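Major capsid protein (Paramecium bursaria Chlorella virus 1, PDB 5TIP) self-assembles as trimers into the icosahedral, pseudo T=169 capsid of a large chlorella virus, and carries N-linked glycans. Local coordinates at residues 136-139 / 140-144; 277-281 / 282-286. One frame throughout, in Å; residues are numbered along the deposited sequence.

Contact 1: residues 136-139 / 140-144; sequences NNEL and VGAQK. With GLA (alpha-D-galactopyranose), chain G; FUC (alpha-L-fucopyranose), chain F; XYP (beta-D-xylopyranose), chain B.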
loop_
_atom_site.group_PDB
_atom_site.type_symbol
_atom_site.label_atom_id
_atom_site.label_comp_id
_atom_site.label_asym_id
_atom_site.label_seq_id
_atom_site.Cartn_x
_atom_site.Cartn_y
_atom_site.Cartn_z
ATOM N N ASN A 136 5.674 6.541 20.519
ATOM C CA ASN A 136 5.541 7.983 20.681
ATOM C C ASN A 136 6.492 8.536 21.740
ATOM O O ASN A 136 6.169 9.510 22.425
ATOM C CB ASN A 136 4.093 8.354 20.998
ATOM C CG ASN A 136 3.153 8.042 19.849
ATOM O OD1 ASN A 136 2.431 7.045 19.875
ATOM N ND2 ASN A 136 3.172 8.884 18.825
ATOM N N ASN A 137 7.664 7.912 21.887
ATOM C CA ASN A 137 8.732 8.410 22.757
ATOM C C ASN A 137 8.294 8.472 24.220
ATOM O O ASN A 137 8.648 9.398 24.952
ATOM C CB ASN A 137 9.228 9.779 22.285
ATOM C CG ASN A 137 9.549 9.804 20.804
ATOM O OD1 ASN A 137 9.952 8.795 20.227
ATOM N ND2 ASN A 137 9.367 10.962 20.181
ATOM N N GLU A 138 7.517 7.482 24.650
ATOM C CA GLU A 138 7.024 7.471 26.018
ATOM C C GLU A 138 8.165 7.232 27.007
ATOM O O GLU A 138 9.199 6.644 26.678
ATOM C CB GLU A 138 5.942 6.404 26.193
ATOM C CG GLU A 138 4.625 6.715 25.490
ATOM C CD GLU A 138 4.597 6.247 24.046
ATOM O OE1 GLU A 138 5.679 6.023 23.464
ATOM O OE2 GLU A 138 3.489 6.099 23.491
ATOM N N LEU A 139 7.960 7.696 28.236
ATOM C CA LEU A 139 8.979 7.655 29.273
ATOM C C LEU A 139 8.671 6.553 30.284
ATOM O O LEU A 139 7.712 5.791 30.145
ATOM C CB LEU A 139 9.093 9.015 29.965
ATOM C CG LEU A 139 9.378 10.212 29.058
ATOM C CD1 LEU A 139 9.254 11.510 29.838
ATOM C CD2 LEU A 139 10.759 10.086 28.437
ATOM N N VAL A 140 9.515 6.473 31.318
ATOM C CA VAL A 140 9.339 5.474 32.363
ATOM C C VAL A 140 7.962 5.620 32.991
ATOM O O VAL A 140 7.474 6.736 33.217
ATOM C CB VAL A 140 10.446 5.606 33.423
ATOM C CG1 VAL A 140 10.312 4.518 34.480
ATOM C CG2 VAL A 140 11.816 5.555 32.773
ATOM N N GLY A 141 7.317 4.488 33.257
ATOM C CA GLY A 141 6.031 4.479 33.916
ATOM C C GLY A 141 4.834 4.658 33.010
ATOM O O GLY A 141 3.702 4.686 33.509
ATOM N N ALA A 142 5.067 4.762 31.708
ATOM C CA ALA A 142 3.978 4.905 30.757
ATOM C C ALA A 142 3.232 3.582 30.665
ATOM O O ALA A 142 3.842 2.532 30.490
ATOM C CB ALA A 142 4.514 5.307 29.394
ATOM N N GLN A 143 1.913 3.633 30.798
ATOM C CA GLN A 143 1.091 2.435 30.722
ATOM C C GLN A 143 0.296 2.463 29.435
ATOM O O GLN A 143 -0.238 3.498 29.051
ATOM C CB GLN A 143 0.146 2.334 31.917
ATOM C CG GLN A 143 -0.368 0.931 32.173
ATOM C CD GLN A 143 -1.487 0.892 33.190
ATOM O OE1 GLN A 143 -2.251 1.844 33.321
ATOM N NE2 GLN A 143 -1.589 -0.210 33.917
ATOM N N LYS A 144 0.206 1.319 28.772
ATOM C CA LYS A 144 -0.508 1.248 27.512
ATOM C C LYS A 144 -1.118 -0.123 27.274
ATOM O O LYS A 144 -0.564 -1.136 27.678
ATOM C CB LYS A 144 0.449 1.600 26.370
ATOM C CG LYS A 144 -0.126 1.445 24.973
ATOM C CD LYS A 144 0.889 1.853 23.915
ATOM C CE LYS A 144 0.300 1.758 22.517
ATOM N NZ LYS A 144 1.229 2.245 21.461
HETATM C C1 GLA G . 7.287 10.765 37.276
HETATM C C2 GLA G . 7.910 11.129 35.942
HETATM C C3 GLA G . 6.941 10.737 34.834
HETATM C C4 GLA G . 6.684 9.245 34.929
HETATM C C5 GLA G . 6.118 8.896 36.299
HETATM C C6 GLA G . 5.892 7.395 36.453
HETATM O O2 GLA G . 8.137 12.541 35.937
HETATM O O3 GLA G . 7.467 11.039 33.538
HETATM O O4 GLA G . 7.928 8.564 34.744
HETATM O O5 GLA G . 7.006 9.360 37.320
HETATM O O6 GLA G . 5.126 7.128 37.634
HETATM C C1 FUC F . 15.685 7.496 21.282
HETATM C C2 FUC F . 16.758 8.051 22.206
HETATM C C3 FUC F . 16.727 9.572 22.127
HETATM C C4 FUC F . 15.336 10.067 22.508
HETATM C C5 FUC F . 14.305 9.389 21.613
HETATM C C6 FUC F . 12.890 9.822 21.978
HETATM O O2 FUC F . 18.042 7.554 21.819
HETATM O O3 FUC F . 17.725 10.146 22.977
HETATM O O4 FUC F . 15.095 9.761 23.887
HETATM O O5 FUC F . 14.423 7.973 21.742
HETATM C C1 XYP B . 14.695 10.895 24.622
HETATM C C2 XYP B . 14.419 10.283 25.989
HETATM C C3 XYP B . 14.275 11.378 27.039
HETATM C C4 XYP B . 15.467 12.325 26.981
HETATM C C5 XYP B . 15.709 12.800 25.553
HETATM O O2 XYP B . 13.218 9.505 25.937
HETATM O O3 XYP B . 14.192 10.787 28.340
HETATM O O4 XYP B . 15.227 13.453 27.832
HETATM O O5 XYP B . 15.891 11.665 24.709
HETATM O O HOH W 1 3.047 4.605 21.453
#
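A142 N donates to L139 O at 3.2 Å, closing a type II beta turn over V140 and G141; the N-H comes in tilted 31° from the carbonyl plane. G141 takes the positive phi of the third turn position, where glycine is common in turns of this type. Upstream, a backbone-to-side-chain bond runs from N136 N to E138 OE1 (3.0 Å), on the syn side but 28° out of the carboxylate plane. The chain of E138 is bent at chi2 (87°), which curls the carboxylate back to reach this N-H. One water binds E138 OE2 (2.6 Å), N136 OD1 and K144 NZ, so acid and lysine are bridged rather than paired directly. K144, its side chain fully extended, also gives its NZ to the carbonyl oxygens of R130 and D133.

The turn leads from helix 122-132 into strand 143-149 of the N-terminal jelly-roll in the double jelly-roll capsid fold. Apolar contact is slight: E138 CB lies 3.7 Å from A142 CB, while L396 of the second subunit packs on L139 and A142.

Three sugars touch the segment. L139 CD2 approaches xylose O3 at 3.5 Å, N137 CG lies 3.5 Å from the fucose methyl C6, and galactose O4 (chain G) is modelled 2.4 Å from V140 O, too short for the bond to be taken at face value.

Contact 2: residues 277-281 / 282-286; sequences LANIP and GACSG. With BGC (beta-D-glucopyranose), chain E; GLA (alpha-D-galactopyranose), chain C.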
loop_
_atom_site.group_PDB
_atom_site.type_symbol
_atom_site.label_atom_id
_atom_site.label_comp_id
_atom_site.label_asym_id
_atom_site.label_seq_id
_atom_site.Cartn_x
_atom_site.Cartn_y
_atom_site.Cartn_z
ATOM N N LEU A 277 25.408 -5.482 15.331
ATOM C CA LEU A 277 25.446 -4.146 15.904
ATOM C C LEU A 277 26.704 -3.420 15.447
ATOM O O LEU A 277 27.777 -4.020 15.337
ATOM C CB LEU A 277 25.404 -4.213 17.432
ATOM C CG LEU A 277 24.255 -5.004 18.062
ATOM C CD1 LEU A 277 24.349 -4.979 19.581
ATOM C CD2 LEU A 277 22.912 -4.467 17.598
ATOM N N ALA A 278 26.567 -2.123 15.180
ATOM C CA ALA A 278 27.679 -1.326 14.684
ATOM C C ALA A 278 27.509 0.114 15.142
ATOM O O ALA A 278 26.421 0.538 15.536
ATOM C CB ALA A 278 27.786 -1.391 13.155
ATOM N N ASN A 279 28.605 0.864 15.077
ATOM C CA ASN A 279 28.637 2.261 15.512
ATOM C C ASN A 279 28.183 3.201 14.397
ATOM O O ASN A 279 28.871 4.151 14.025
ATOM C CB ASN A 279 30.038 2.605 16.005
ATOM C CG ASN A 279 30.105 3.920 16.771
ATOM O OD1 ASN A 279 29.106 4.620 16.944
ATOM N ND2 ASN A 279 31.298 4.229 17.274
ATOM N N ILE A 280 27.010 2.916 13.841
ATOM C CA ILE A 280 26.344 3.805 12.892
ATOM C C ILE A 280 24.950 4.078 13.445
ATOM O O ILE A 280 24.400 3.227 14.159
ATOM C CB ILE A 280 26.298 3.202 11.480
ATOM C CG1 ILE A 280 25.629 1.826 11.501
ATOM C CG2 ILE A 280 27.697 3.120 10.887
ATOM C CD1 ILE A 280 25.542 1.171 10.140
ATOM N N PRO A 281 24.348 5.247 13.158
ATOM C CA PRO A 281 23.072 5.607 13.797
ATOM C C PRO A 281 21.987 4.548 13.663
ATOM O O PRO A 281 21.630 4.142 12.552
ATOM C CB PRO A 281 22.677 6.899 13.072
ATOM C CG PRO A 281 23.971 7.492 12.648
ATOM C CD PRO A 281 24.854 6.327 12.293
ATOM N N GLY A 282 21.462 4.097 14.800
ATOM C CA GLY A 282 20.413 3.104 14.824
ATOM C C GLY A 282 20.878 1.671 14.959
ATOM O O GLY A 282 20.033 0.776 15.090
ATOM N N ALA A 283 22.188 1.419 14.939
ATOM C CA ALA A 283 22.712 0.061 14.948
ATOM C C ALA A 283 23.328 -0.358 16.276
ATOM O O ALA A 283 23.649 -1.540 16.438
ATOM C CB ALA A 283 23.755 -0.114 13.834
ATOM N N CYS A 284 23.501 0.560 17.222
ATOM C CA CYS A 284 23.988 0.202 18.549
ATOM C C CYS A 284 23.586 1.297 19.524
ATOM O O CYS A 284 23.142 2.378 19.130
ATOM C CB CYS A 284 25.506 -0.006 18.565
ATOM S SG CYS A 284 26.474 1.520 18.585
ATOM N N SER A 285 23.759 1.006 20.810
ATOM C CA SER A 285 23.381 1.952 21.851
ATOM C C SER A 285 24.302 3.165 21.821
ATOM O O SER A 285 25.527 3.028 21.883
ATOM C CB SER A 285 23.434 1.278 23.222
ATOM O OG SER A 285 23.033 2.170 24.247
ATOM N N GLY A 286 23.709 4.352 21.723
ATOM C CA GLY A 286 24.483 5.580 21.713
ATOM C C GLY A 286 25.362 5.759 20.496
ATOM O O GLY A 286 26.407 6.412 20.589
HETATM C C2 BGC E . 32.835 5.573 18.410
HETATM C C3 BGC E . 33.290 6.971 18.795
HETATM C C4 BGC E . 33.179 7.879 17.579
HETATM C C5 BGC E . 31.786 7.810 16.962
HETATM C C6 BGC E . 31.735 8.649 15.691
HETATM C C1 BGC E . 31.449 5.586 17.776
HETATM O O2 BGC E . 32.822 4.743 19.572
HETATM O O3 BGC E . 34.664 6.922 19.181
HETATM O O4 BGC E . 33.478 9.230 17.951
HETATM O O5 BGC E . 31.433 6.461 16.648
HETATM O O6 BGC E . 30.438 8.543 15.094
HETATM C C1 GLA C . 18.920 7.148 22.877
HETATM C C2 GLA C . 20.198 6.864 22.095
HETATM C C3 GLA C . 20.063 5.575 21.298
HETATM C C4 GLA C . 19.606 4.439 22.202
HETATM C C5 GLA C . 18.363 4.842 22.987
HETATM C C6 GLA C . 17.959 3.737 23.954
HETATM O O2 GLA C . 20.468 7.950 21.202
HETATM O O3 GLA C . 21.323 5.242 20.709
HETATM O O4 GLA C . 20.656 4.096 23.113
HETATM O O5 GLA C . 18.615 6.040 23.720
HETATM O O6 GLA C . 17.939 2.484 23.264
#
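The amide of A283 bonds to I280 O at 3.0 Å, with the N-H tilted only 20° from the carbonyl plane, and closes a type II beta turn through P281 and G282. Proline suits the first of these corners, and G282 supplies the positive phi that the second requires, as glycine often does there. Further from the turn, A278 N gives a longer bond of 3.2 Å to A283 O, reaching it from above the carbonyl plane, 68° out of it. The same oxygen receives a CA-H...O contact from L277 CA and has L277 CD2 beside it. Between the two bonds the chain bends at N279, the centre of an inverse gamma turn closed by a weak bond from I280 N to A278 O.

Sugars engage both segments. N279 ND2 is covalently joined to glucose C1, the N-linked glycosylation seen here; OD1 accepts a hydrogen bond from G288 N, which steadies the amide. In 282-286, G286 N donates to galactose O3 (chain C) at 2.7 Å and more weakly to O4.

Packing fills the inside of the bend. A283 CB is turned in against I280 CG1 at 3.6 Å and lies 3.2 Å from A278 O. C284 SG, held between its backbone N and carbonyl carbon (chi1 78°), is also 3.2 Å from A278 O and lies 3.8 Å from N279 CA.

The bend belongs to the long loop between strands 257-266 and 312-319, in the C-terminal jelly-roll of the double jelly-roll fold. Helix 392-395 backs it, V395 touching A278 and I280, while P297 covers L277.

In the fold
Contacts 1 and 2 lie in the two successive jelly-rolls, their centres 23 Å apart and nearest atoms about 13 Å apart. Both are largely buried and in contact with glycans, about 25 Å from the chain centre, and both use a type II turn with glycine at its third position. They differ in what surrounds that turn. At 136-144, which runs into a strand, charged groups meet through water and a second subunit packs alongside; at 277-286, wholly within a loop, backbone bonds and apolar side chains dominate, and no other protein chain touches. Only contact 2 holds a glycosylated asparagine, yet both contribute residues to one twelve-residue glycan pocket.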